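Local structure of beta-galactosidase (Marinomonas sp. ef1, 6Y2K) at residues R25-Q30 / K380-V385; W339-F342 / L348-Y351. The protein hydrolyses terminal non-reducing beta-D-galactose residues from beta-galactosides as a cold-active, hexameric glycoside hydrolase of family GH42. All coordinates share one frame; numbering follows the deposited sequence.

Contact 1 (R25-Q30 / K380-V385); sequences RRIGIQ and KEATLV
Ile27, in the last turn of helix 17-27, lies against Ala382 and Thr383 of helix 377-395. Its branched side chain meets them atom by atom. Ile27 CB stands 3.9 Å from Thr383 OG1. Ile27 CG1 passes Thr383 OG1 at 3.8 Å, and Ile27 CD1 extends farther from Thr383, ending 5.0 Å from its OG1. The Ile27 side chain also touches Trp354. The other branch does most of the touching: with chi1 at -69° CG1 sits beside the backbone N, which leaves CG2 anti to it, and Ile27 CG2 lies 3.6 Å from Thr383 OG1 and 3.8 Å from Ala382 CB, so one methyl meets both neighbouring residues. The Ile27 and Thr383 side chains cross at about a right angle. Toward Ile27 the hydroxyl makes van der Waals contact; its hydrogen bond goes to Ala379 O, one turn back in its own helix. In the eight-stranded beta/alpha barrel, these are the helix preceding strand 29-34 and the helix following strand 348-352, neighbours where the ring of outer helices closes. Helix 17-27 stops here in a Schellman motif, in which Gly28 takes a positive phi (109°) and its N bonds back to Arg25 O. The Ile27 carbonyl at this terminus also serves the contact. Thr383 CA approaches Ile27 O at 3.5 Å, with 164° at the hydrogen, a nearly straight CA-H...O contact. A water spans the same two residues, donating to Thr383 O at 2.8 Å and only weakly to Ile27 O at 3.4 Å.

Contact 2 (W339-F342 / L348-Y351); sequences WEAF and LVSY
Val349 meets Ala341 and Phe342 in a buried, wholly apolar helix-on-strand contact, in which helix 333-343 covers the outer surface of barrel strand 348-352. The evidence is one methyl group with two partners: Val349 CG2 lies 3.5 Å from Ala341 CB and 3.6 Å from Phe342 CE1. No hydrogen bond joins the segments, and their backbones stay well apart, the CA atoms of Ala341 and Val349 being 7.1 Å from each other. Both Ala341 and Val349 direct CB at the opposing segment, and the small alanine lets the valine methyl come close to the helix. Val349 has chi1 170°, which places CG2 beside its own backbone N and toward the helix, whereas Val349 CG1 remains 5.2 Å from Ala341 CB. Phe342 leaves its helix more obliquely and turns the ring end back toward the strand, so that Phe342 CE1 completes the seat of the methyl, and Phe342 CD1 lies 4.0 Å from Val349 CG2. The approach of CG2 to this ring is oblique. On its far side from CE1, the ring also rests against Trp339: Phe342 CD2 sits 3.7 Å above the indole plane of Trp339, near its rim, and the phenyl thus offers an edge to the indole. This is the second half of a beta-alpha-beta crossover running from strand 310-315 through helix 333-343 into strand 348-352. Strand 348-352 is bonded to strand 310-315 through Leu348 and Ser350 and to strand 2-6 through Val349 and Tyr351, while Phe342 also packs on Val385 and Val389 of helix 377-395.

From the N terminus, the chain first supplies residues 25-30, the end of helix 17-27 and the start of strand 29-34. Contact 2 is then made locally, 339-342 turning back onto 348-351 after five intervening residues. Only later does 380-385 return to 25-30, so contact 1 closes a loop of 349 residues that contains contact 2 entirely; the two do not cross. Their centres are 12 Å apart and they meet directly: Ala382 CB lies 3.7 Å from Tyr351 OH, and Val385 CG1 lies 3.8 Å from Phe342 CE2. Helix 377-395 thus bridges helices 17-27 and 333-343 beside the barrel's closing strands, 348-352 and 2-6.

Contact 1 (R25-Q30 / K380-V385)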
ATOM      1  N   ARG A  25      -0.767 -41.308 -37.584  1.00 22.67           N
ATOM      2  CA  ARG A  25      -0.351 -40.974 -38.947  0.50 23.42           C
ATOM      3  C   ARG A  25      -1.152 -39.780 -39.484  1.00 23.55           C
ATOM      4  O   ARG A  25      -0.567 -38.854 -40.046  1.00 23.57           O
ATOM      5  CB  ARG A  25      -0.485 -42.197 -39.873  0.50 24.10           C
ATOM      6  CG  ARG A  25       0.052 -42.007 -41.288  0.50 24.84           C
ATOM      7  CD  ARG A  25      -0.125 -43.272 -42.125  0.50 25.70           C
ATOM      8  NE  ARG A  25       0.748 -43.267 -43.296  0.50 26.81           N
ATOM      9  CZ  ARG A  25       0.883 -44.287 -44.138  0.50 28.08           C
ATOM     10  NH1 ARG A  25       0.204 -45.411 -43.947  0.50 28.59           N
ATOM     11  NH2 ARG A  25       1.703 -44.183 -45.173  0.50 28.57           N
ATOM     12  N   ARG A  26      -2.472 -39.790 -39.285  1.00 23.38           N
ATOM     13  CA  ARG A  26      -3.344 -38.700 -39.765  1.00 23.59           C
ATOM     14  C   ARG A  26      -2.929 -37.338 -39.219  1.00 22.90           C
ATOM     15  O   ARG A  26      -2.986 -36.343 -39.932  1.00 21.44           O
ATOM     16  CB  ARG A  26      -4.821 -38.950 -39.420  1.00 24.69           C
ATOM     17  CG  ARG A  26      -5.458 -40.085 -40.215  1.00 26.25           C
ATOM     18  CD  ARG A  26      -6.987 -40.062 -40.181  1.00 26.85           C
ATOM     19  NE  ARG A  26      -7.582 -40.334 -38.869  1.00 26.85           N
ATOM     20  CZ  ARG A  26      -7.773 -41.544 -38.325  1.00 27.50           C
ATOM     21  NH1 ARG A  26      -8.341 -41.638 -37.121  1.00 27.54           N
ATOM     22  NH2 ARG A  26      -7.400 -42.664 -38.951  1.00 27.49           N
ATOM     23  N   ILE A  27      -2.523 -37.307 -37.952  1.00 21.83           N
ATOM     24  CA  ILE A  27      -2.061 -36.073 -37.304  1.00 21.53           C
ATOM     25  C   ILE A  27      -0.742 -35.568 -37.902  1.00 20.95           C
ATOM     26  O   ILE A  27      -0.509 -34.366 -37.938  1.00 21.57           O
ATOM     27  CB  ILE A  27      -1.976 -36.260 -35.766  1.00 21.44           C
ATOM     28  CG1 ILE A  27      -3.395 -36.407 -35.187  1.00 21.48           C
ATOM     29  CG2 ILE A  27      -1.252 -35.100 -35.088  1.00 21.45           C
ATOM     30  CD1 ILE A  27      -3.455 -37.060 -33.824  1.00 21.76           C
ATOM     31  N   GLY A  28       0.096 -36.473 -38.392  1.00 20.44           N
ATOM     32  CA  GLY A  28       1.444 -36.135 -38.861  1.00 20.81           C
ATOM     33  C   GLY A  28       2.568 -36.637 -37.969  1.00 20.73           C
ATOM     34  O   GLY A  28       3.734 -36.276 -38.182  1.00 20.92           O
ATOM     35  N   ILE A  29       2.224 -37.473 -36.983  1.00 20.38           N
ATOM     36  CA  ILE A  29       3.205 -38.112 -36.104  0.50 20.38           C
ATOM     37  C   ILE A  29       4.049 -39.089 -36.926  1.00 20.53           C
ATOM     38  O   ILE A  29       3.501 -39.881 -37.692  1.00 19.90           O
ATOM     39  CB  ILE A  29       2.515 -38.904 -34.964  0.50 20.23           C
ATOM     40  CG1 ILE A  29       1.642 -37.998 -34.074  0.50 20.33           C
ATOM     41  CG2 ILE A  29       3.538 -39.622 -34.103  0.50 20.19           C
ATOM     42  CD1 ILE A  29       2.369 -36.823 -33.463  0.50 20.20           C
ATOM     43  N   GLN A  30       5.371 -39.032 -36.758  1.00 20.51           N
ATOM     44  CA  GLN A  30       6.307 -39.927 -37.455  1.00 21.03           C
ATOM     45  C   GLN A  30       7.095 -40.873 -36.536  1.00 21.29           C
ATOM     46  O   GLN A  30       7.605 -41.902 -37.020  1.00 19.74           O
ATOM     47  CB  GLN A  30       7.288 -39.101 -38.292  1.00 22.01           C
ATOM     48  CG  GLN A  30       6.638 -38.345 -39.440  1.00 22.22           C
ATOM     49  CD  GLN A  30       7.649 -37.588 -40.278  1.00 23.80           C
ATOM     50  OE1 GLN A  30       7.742 -36.359 -40.216  1.00 23.33           O
ATOM     51  NE2 GLN A  30       8.426 -38.325 -41.062  1.00 25.28           N
ATOM     52  N   LYS A 380      -5.266 -31.103 -32.561  1.00 21.17           N
ATOM     53  CA  LYS A 380      -5.487 -30.102 -33.605  1.00 22.72           C
ATOM     54  C   LYS A 380      -4.263 -29.197 -33.794  1.00 21.16           C
ATOM     55  O   LYS A 380      -3.905 -28.876 -34.931  1.00 20.07           O
ATOM     56  CB  LYS A 380      -6.717 -29.250 -33.291  1.00 25.82           C
ATOM     57  CG  LYS A 380      -8.041 -30.021 -33.306  1.00 29.10           C
ATOM     58  CD  LYS A 380      -8.394 -30.634 -31.944  1.00 30.72           C
ATOM     59  CE  LYS A 380      -9.864 -31.048 -31.879  1.00 32.30           C
ATOM     60  NZ  LYS A 380     -10.205 -32.174 -32.791  1.00 31.89           N
ATOM     61  N   GLU A 381      -3.616 -28.805 -32.690  1.00 19.90           N
ATOM     62  CA  GLU A 381      -2.418 -27.949 -32.761  1.00 18.98           C
ATOM     63  C   GLU A 381      -1.231 -28.669 -33.411  1.00 18.81           C
ATOM     64  O   GLU A 381      -0.507 -28.069 -34.213  1.00 18.08           O
ATOM     65  CB  GLU A 381      -2.044 -27.390 -31.374  1.00 18.62           C
ATOM     66  CG  GLU A 381      -3.139 -26.499 -30.782  1.00 18.52           C
ATOM     67  CD  GLU A 381      -2.720 -25.653 -29.578  1.00 18.44           C
ATOM     68  OE1 GLU A 381      -1.529 -25.329 -29.430  1.00 17.81           O
ATOM     69  OE2 GLU A 381      -3.613 -25.284 -28.777  1.00 17.64           O
ATOM     70  N   ALA A 382      -1.041 -29.945 -33.063  1.00 18.81           N
ATOM     71  CA  ALA A 382      -0.016 -30.789 -33.685  1.00 18.83           C
ATOM     72  C   ALA A 382      -0.241 -30.935 -35.193  1.00 19.38           C
ATOM     73  O   ALA A 382       0.700 -30.805 -35.981  1.00 18.86           O
ATOM     74  CB  ALA A 382       0.022 -32.165 -33.027  1.00 18.95           C
ATOM     75  N   THR A 383      -1.490 -31.215 -35.574  1.00 19.86           N
ATOM     76  CA  THR A 383      -1.891 -31.309 -36.982  1.00 20.38           C
ATOM     77  C   THR A 383      -1.513 -30.038 -37.754  1.00 20.88           C
ATOM     78  O   THR A 383      -0.937 -30.115 -38.837  1.00 20.34           O
ATOM     79  CB  THR A 383      -3.405 -31.613 -37.108  1.00 20.65           C
ATOM     80  OG1 THR A 383      -3.691 -32.863 -36.463  1.00 20.25           O
ATOM     81  CG2 THR A 383      -3.844 -31.695 -38.572  1.00 21.10           C
ATOM     82  N   LEU A 384      -1.800 -28.879 -37.159  1.00 21.49           N
ATOM     83  CA  LEU A 384      -1.479 -27.578 -37.756  1.00 21.50           C
ATOM     84  C   LEU A 384       0.023 -27.385 -37.947  1.00 21.42           C
ATOM     85  O   LEU A 384       0.457 -26.947 -39.020  1.00 20.76           O
ATOM     86  CB  LEU A 384      -2.030 -26.440 -36.890  1.00 22.41           C
ATOM     87  CG  LEU A 384      -2.472 -25.098 -37.495  1.00 23.37           C
ATOM     88  CD1 LEU A 384      -2.277 -23.970 -36.487  1.00 23.23           C
ATOM     89  CD2 LEU A 384      -1.832 -24.737 -38.821  1.00 23.63           C
ATOM     90  N   VAL A 385       0.818 -27.710 -36.920  1.00 20.76           N
ATOM     91  CA  VAL A 385       2.282 -27.600 -37.027  1.00 20.31           C
ATOM     92  C   VAL A 385       2.802 -28.464 -38.199  1.00 20.92           C
ATOM     93  O   VAL A 385       3.620 -27.993 -38.993  1.00 19.99           O
ATOM     94  CB  VAL A 385       3.016 -27.947 -35.700  1.00 19.96           C
ATOM     95  CG1 VAL A 385       4.526 -28.025 -35.899  1.00 19.75           C
ATOM     96  CG2 VAL A 385       2.709 -26.913 -34.617  1.00 19.78           C
TER
HETATM   97  O   HOH W   1      -1.158 -32.360 -40.569  1.00 47.15           O

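Contact 2 (W339-F342 / L348-Y351)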
ATOM      1  N   TRP A 339       7.050 -25.132 -32.302  1.00 14.80           N
ATOM      2  CA  TRP A 339       7.884 -24.257 -33.146  1.00 14.68           C
ATOM      3  C   TRP A 339       9.087 -23.724 -32.398  1.00 14.48           C
ATOM      4  O   TRP A 339      10.164 -23.599 -32.971  1.00 13.99           O
ATOM      5  CB  TRP A 339       7.092 -23.090 -33.738  1.00 14.76           C
ATOM      6  CG  TRP A 339       6.400 -23.462 -34.995  1.00 14.84           C
ATOM      7  CD1 TRP A 339       5.063 -23.530 -35.206  1.00 15.06           C
ATOM      8  CD2 TRP A 339       7.026 -23.861 -36.213  1.00 15.25           C
ATOM      9  NE1 TRP A 339       4.804 -23.929 -36.499  1.00 15.55           N
ATOM     10  CE2 TRP A 339       5.997 -24.148 -37.137  1.00 15.37           C
ATOM     11  CE3 TRP A 339       8.355 -23.999 -36.620  1.00 15.22           C
ATOM     12  CZ2 TRP A 339       6.261 -24.561 -38.444  1.00 15.76           C
ATOM     13  CZ3 TRP A 339       8.619 -24.420 -37.927  1.00 15.45           C
ATOM     14  CH2 TRP A 339       7.575 -24.683 -38.822  1.00 15.63           C
ATOM     15  N   GLU A 340       8.896 -23.411 -31.117  1.00 14.46           N
ATOM     16  CA  GLU A 340       9.993 -22.978 -30.254  1.00 14.63           C
ATOM     17  C   GLU A 340      11.124 -23.997 -30.320  1.00 14.41           C
ATOM     18  O   GLU A 340      12.264 -23.640 -30.642  1.00 14.21           O
ATOM     19  CB  GLU A 340       9.482 -22.787 -28.811  1.00 14.84           C
ATOM     20  CG  GLU A 340      10.511 -22.449 -27.749  1.00 15.00           C
ATOM     21  CD  GLU A 340       9.988 -22.808 -26.365  1.00 15.58           C
ATOM     22  OE1 GLU A 340      10.229 -23.957 -25.939  1.00 15.89           O
ATOM     23  OE2 GLU A 340       9.312 -21.965 -25.728  1.00 15.29           O
ATOM     24  N   ALA A 341      10.809 -25.263 -30.044  1.00 14.46           N
ATOM     25  CA  ALA A 341      11.831 -26.326 -30.079  1.00 14.78           C
ATOM     26  C   ALA A 341      12.513 -26.417 -31.453  1.00 15.04           C
ATOM     27  O   ALA A 341      13.749 -26.508 -31.531  1.00 15.31           O
ATOM     28  CB  ALA A 341      11.241 -27.665 -29.681  1.00 14.89           C
ATOM     29  N   PHE A 342      11.723 -26.346 -32.526  1.00 15.79           N
ATOM     30  CA  PHE A 342      12.282 -26.360 -33.901  1.00 15.68           C
ATOM     31  C   PHE A 342      13.237 -25.193 -34.161  1.00 16.13           C
ATOM     32  O   PHE A 342      14.274 -25.386 -34.793  1.00 16.51           O
ATOM     33  CB  PHE A 342      11.180 -26.348 -34.963  1.00 15.93           C
ATOM     34  CG  PHE A 342      10.335 -27.609 -35.019  1.00 15.85           C
ATOM     35  CD1 PHE A 342      10.807 -28.848 -34.572  1.00 16.01           C
ATOM     36  CD2 PHE A 342       9.069 -27.550 -35.573  1.00 15.98           C
ATOM     37  CE1 PHE A 342      10.005 -29.980 -34.642  1.00 16.26           C
ATOM     38  CE2 PHE A 342       8.277 -28.685 -35.673  1.00 16.35           C
ATOM     39  CZ  PHE A 342       8.740 -29.899 -35.200  1.00 16.41           C
ATOM     40  N   LEU A 348      13.155 -33.485 -33.559  1.00 15.73           N
ATOM     41  CA  LEU A 348      11.916 -34.170 -33.231  1.00 15.81           C
ATOM     42  C   LEU A 348      11.294 -33.523 -32.002  1.00 15.71           C
ATOM     43  O   LEU A 348      12.008 -33.241 -31.057  1.00 15.34           O
ATOM     44  CB  LEU A 348      12.240 -35.629 -32.919  1.00 16.35           C
ATOM     45  CG  LEU A 348      11.122 -36.527 -32.399  1.00 16.67           C
ATOM     46  CD1 LEU A 348      10.042 -36.660 -33.461  1.00 17.18           C
ATOM     47  CD2 LEU A 348      11.703 -37.878 -32.017  1.00 17.17           C
ATOM     48  N   VAL A 349       9.980 -33.294 -32.030  1.00 15.16           N
ATOM     49  CA  VAL A 349       9.207 -32.926 -30.843  1.00 15.52           C
ATOM     50  C   VAL A 349       8.148 -33.998 -30.607  1.00 15.74           C
ATOM     51  O   VAL A 349       7.244 -34.175 -31.432  1.00 16.16           O
ATOM     52  CB  VAL A 349       8.539 -31.545 -31.006  1.00 15.69           C
ATOM     53  CG1 VAL A 349       7.538 -31.263 -29.886  1.00 15.90           C
ATOM     54  CG2 VAL A 349       9.611 -30.466 -31.060  1.00 15.69           C
ATOM     55  N   SER A 350       8.269 -34.703 -29.485  1.00 15.57           N
ATOM     56  CA  SER A 350       7.377 -35.803 -29.140  1.00 16.28           C
ATOM     57  C   SER A 350       6.497 -35.416 -27.947  1.00 16.12           C
ATOM     58  O   SER A 350       7.008 -34.958 -26.924  1.00 15.81           O
ATOM     59  CB  SER A 350       8.204 -37.078 -28.869  1.00 16.74           C
ATOM     60  OG  SER A 350       7.462 -38.073 -28.191  1.00 17.80           O
ATOM     61  N   TYR A 351       5.189 -35.601 -28.088  1.00 15.66           N
ATOM     62  CA  TYR A 351       4.249 -35.271 -27.023  1.00 15.88           C
ATOM     63  C   TYR A 351       4.100 -36.426 -26.039  1.00 16.03           C
ATOM     64  O   TYR A 351       4.605 -37.524 -26.274  1.00 16.21           O
ATOM     65  CB  TYR A 351       2.886 -34.900 -27.609  1.00 15.85           C
ATOM     66  CG  TYR A 351       2.944 -33.808 -28.653  1.00 16.15           C
ATOM     67  CD1 TYR A 351       3.057 -32.474 -28.285  1.00 16.18           C
ATOM     68  CD2 TYR A 351       2.884 -34.111 -30.007  1.00 16.20           C
ATOM     69  CE1 TYR A 351       3.110 -31.472 -29.236  1.00 16.30           C
ATOM     70  CE2 TYR A 351       2.937 -33.117 -30.964  1.00 16.26           C
ATOM     71  CZ  TYR A 351       3.050 -31.800 -30.574  1.00 16.13           C
ATOM     72  OH  TYR A 351       3.102 -30.806 -31.525  1.00 15.95           O
TER